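Long-range contact in manganese-dependent inorganic pyrophosphatase (Methanocaldococcus jannaschii, PDB 2EB0), which catalyses the hydrolysis of diphosphate to two phosphate ions, using two manganese ions per subunit: residues E79-A84 against T95-L100. Residues are numbered along the deposited sequence; the frame is centred on the assembly and turned at random.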
loop_
_atom_site.group_PDB
_atom_site.type_symbol
_atom_site.label_atom_id
_atom_site.label_comp_id
_atom_site.label_asym_id
_atom_site.label_seq_id
_atom_site.Cartn_x
_atom_site.Cartn_y
_atom_site.Cartn_z
ATOM N N GLU B 79 -4.993 8.198 -16.634
ATOM C CA GLU B 79 -5.476 9.506 -17.050
ATOM C C GLU B 79 -6.375 10.173 -16.022
ATOM O O GLU B 79 -6.791 11.319 -16.194
ATOM C CB GLU B 79 -6.196 9.397 -18.394
ATOM C CG GLU B 79 -5.243 9.336 -19.577
ATOM C CD GLU B 79 -5.963 9.279 -20.904
ATOM O OE1 GLU B 79 -6.390 8.176 -21.299
ATOM O OE2 GLU B 79 -6.113 10.340 -21.545
ATOM N N GLY B 80 -6.670 9.450 -14.949
ATOM C CA GLY B 80 -7.501 10.005 -13.904
ATOM C C GLY B 80 -6.621 10.564 -12.806
ATOM O O GLY B 80 -5.403 10.465 -12.875
ATOM N N LYS B 81 -7.239 11.152 -11.791
ATOM C CA LYS B 81 -6.508 11.721 -10.668
ATOM C C LYS B 81 -6.769 10.836 -9.444
ATOM O O LYS B 81 -7.738 11.052 -8.712
ATOM C CB LYS B 81 -7.001 13.146 -10.411
ATOM C CG LYS B 81 -6.004 14.071 -9.743
ATOM C CD LYS B 81 -5.950 13.883 -8.241
ATOM C CE LYS B 81 -5.084 14.965 -7.602
ATOM N NZ LYS B 81 -4.986 14.822 -6.124
ATOM N N LEU B 82 -5.899 9.844 -9.233
ATOM C CA LEU B 82 -6.025 8.908 -8.111
ATOM C C LEU B 82 -5.837 9.608 -6.762
ATOM O O LEU B 82 -4.738 10.062 -6.440
ATOM C CB LEU B 82 -4.988 7.789 -8.244
ATOM C CG LEU B 82 -5.439 6.337 -8.045
ATOM C CD1 LEU B 82 -4.209 5.458 -7.799
ATOM C CD2 LEU B 82 -6.401 6.234 -6.872
ATOM N N ILE B 83 -6.912 9.679 -5.978
ATOM C CA ILE B 83 -6.898 10.322 -4.663
ATOM C C ILE B 83 -6.574 9.351 -3.514
ATOM O O ILE B 83 -5.765 9.662 -2.632
ATOM C CB ILE B 83 -8.274 10.966 -4.343
ATOM C CG1 ILE B 83 -8.625 12.022 -5.393
ATOM C CG2 ILE B 83 -8.264 11.569 -2.934
ATOM C CD1 ILE B 83 -7.773 13.279 -5.332
ATOM N N ALA B 84 -7.207 8.182 -3.514
ATOM C CA ALA B 84 -6.976 7.224 -2.435
ATOM C C ALA B 84 -7.317 5.790 -2.803
ATOM O O ALA B 84 -7.929 5.522 -3.835
ATOM C CB ALA B 84 -7.795 7.630 -1.189
ATOM N N THR B 95 1.982 3.986 -7.603
ATOM C CA THR B 95 1.450 5.309 -7.896
ATOM C C THR B 95 2.582 6.271 -8.240
ATOM O O THR B 95 3.743 6.039 -7.906
ATOM C CB THR B 95 0.653 5.889 -6.700
ATOM O OG1 THR B 95 1.535 6.088 -5.589
ATOM C CG2 THR B 95 -0.487 4.941 -6.298
ATOM N N THR B 96 2.227 7.359 -8.909
ATOM C CA THR B 96 3.201 8.348 -9.332
ATOM C C THR B 96 3.460 9.432 -8.292
ATOM O O THR B 96 4.418 10.192 -8.406
ATOM C CB THR B 96 2.746 9.005 -10.642
ATOM O OG1 THR B 96 3.582 10.132 -10.928
ATOM C CG2 THR B 96 1.293 9.453 -10.531
ATOM N N GLU B 97 2.605 9.502 -7.280
ATOM C CA GLU B 97 2.753 10.493 -6.225
ATOM C C GLU B 97 2.168 9.933 -4.935
ATOM O O GLU B 97 1.375 8.988 -4.968
ATOM C CB GLU B 97 2.004 11.773 -6.587
ATOM C CG GLU B 97 0.507 11.570 -6.715
ATOM C CD GLU B 97 -0.289 12.821 -6.410
ATOM O OE1 GLU B 97 -1.531 12.769 -6.519
ATOM O OE2 GLU B 97 0.317 13.853 -6.058
ATOM N N PRO B 98 2.553 10.510 -3.785
ATOM C CA PRO B 98 2.039 10.045 -2.493
ATOM C C PRO B 98 0.522 10.112 -2.504
ATOM O O PRO B 98 -0.065 11.069 -3.000
ATOM C CB PRO B 98 2.663 11.018 -1.502
ATOM C CG PRO B 98 3.998 11.283 -2.123
ATOM C CD PRO B 98 3.618 11.509 -3.589
ATOM N N ILE B 99 -0.100 9.086 -1.939
ATOM C CA ILE B 99 -1.547 8.976 -1.929
ATOM C C ILE B 99 -2.043 8.447 -0.598
ATOM O O ILE B 99 -1.271 7.873 0.165
ATOM C CB ILE B 99 -1.968 8.010 -3.066
ATOM C CG1 ILE B 99 -2.318 8.816 -4.313
ATOM C CG2 ILE B 99 -3.078 7.079 -2.616
ATOM C CD1 ILE B 99 -2.439 7.978 -5.556
ATOM N N LEU B 100 -3.320 8.673 -0.301
ATOM C CA LEU B 100 -3.891 8.118 0.917
ATOM C C LEU B 100 -4.106 6.652 0.544
ATOM O O LEU B 100 -4.812 6.336 -0.424
ATOM C CB LEU B 100 -5.233 8.753 1.253
ATOM C CG LEU B 100 -6.057 7.950 2.271
ATOM C CD1 LEU B 100 -5.396 7.966 3.638
ATOM C CD2 LEU B 100 -7.439 8.539 2.360
HETATM O O HOH W 1 -2.473 10.614 -7.910
#
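Ile99 packs its CD1 methyl against Leu82, 3.7 Å from Leu82 CB, the two side chains running at about a right angle to each other. The same methyl approaches the backbone as well, 3.2 Å from Leu82 O, while the other branch, CG2, lies 3.7 Å from Ile83 O and also meets Ala84 CA, so the isoleucine lies along Leu82, Ile83 and Ala84, on the side of strand 81-87 that faces 100-103. Beyond it, the CD1 of Leu82 reaches the Thr95 CG2 methyl at 4.0 Å; Thr95 OG1 forms a hydrogen bond with Val91 N of the second subunit. Ala84 and Leu100 form the single parallel bridge; their side chains share a sheet face, and Ala84 makes a bent CA-H...O contact with Leu100 O (CA to O 3.1 Å, 127° at the hydrogen). An alanine in place of Ile99 would probably leave a gap beside Leu82 CB and CD1.

The outer side is looser and polar. Lys81 NZ and Glu97 OE1 remain 4.0 Å apart, beyond a salt bridge, and a water donates to both Leu82 O (2.8 Å) and Glu97 OE1 (2.7 Å). Glu97 CG sits between the backbone N and the carbonyl carbon (chi1 63°), and the chain runs extended beyond it, bringing OE1 to the water.

Away from the manganese sites, this contact starts the parallel pairing of 81-87, flanked by 61-65, with 100-103, the sheet's outermost strand on that side within this chain.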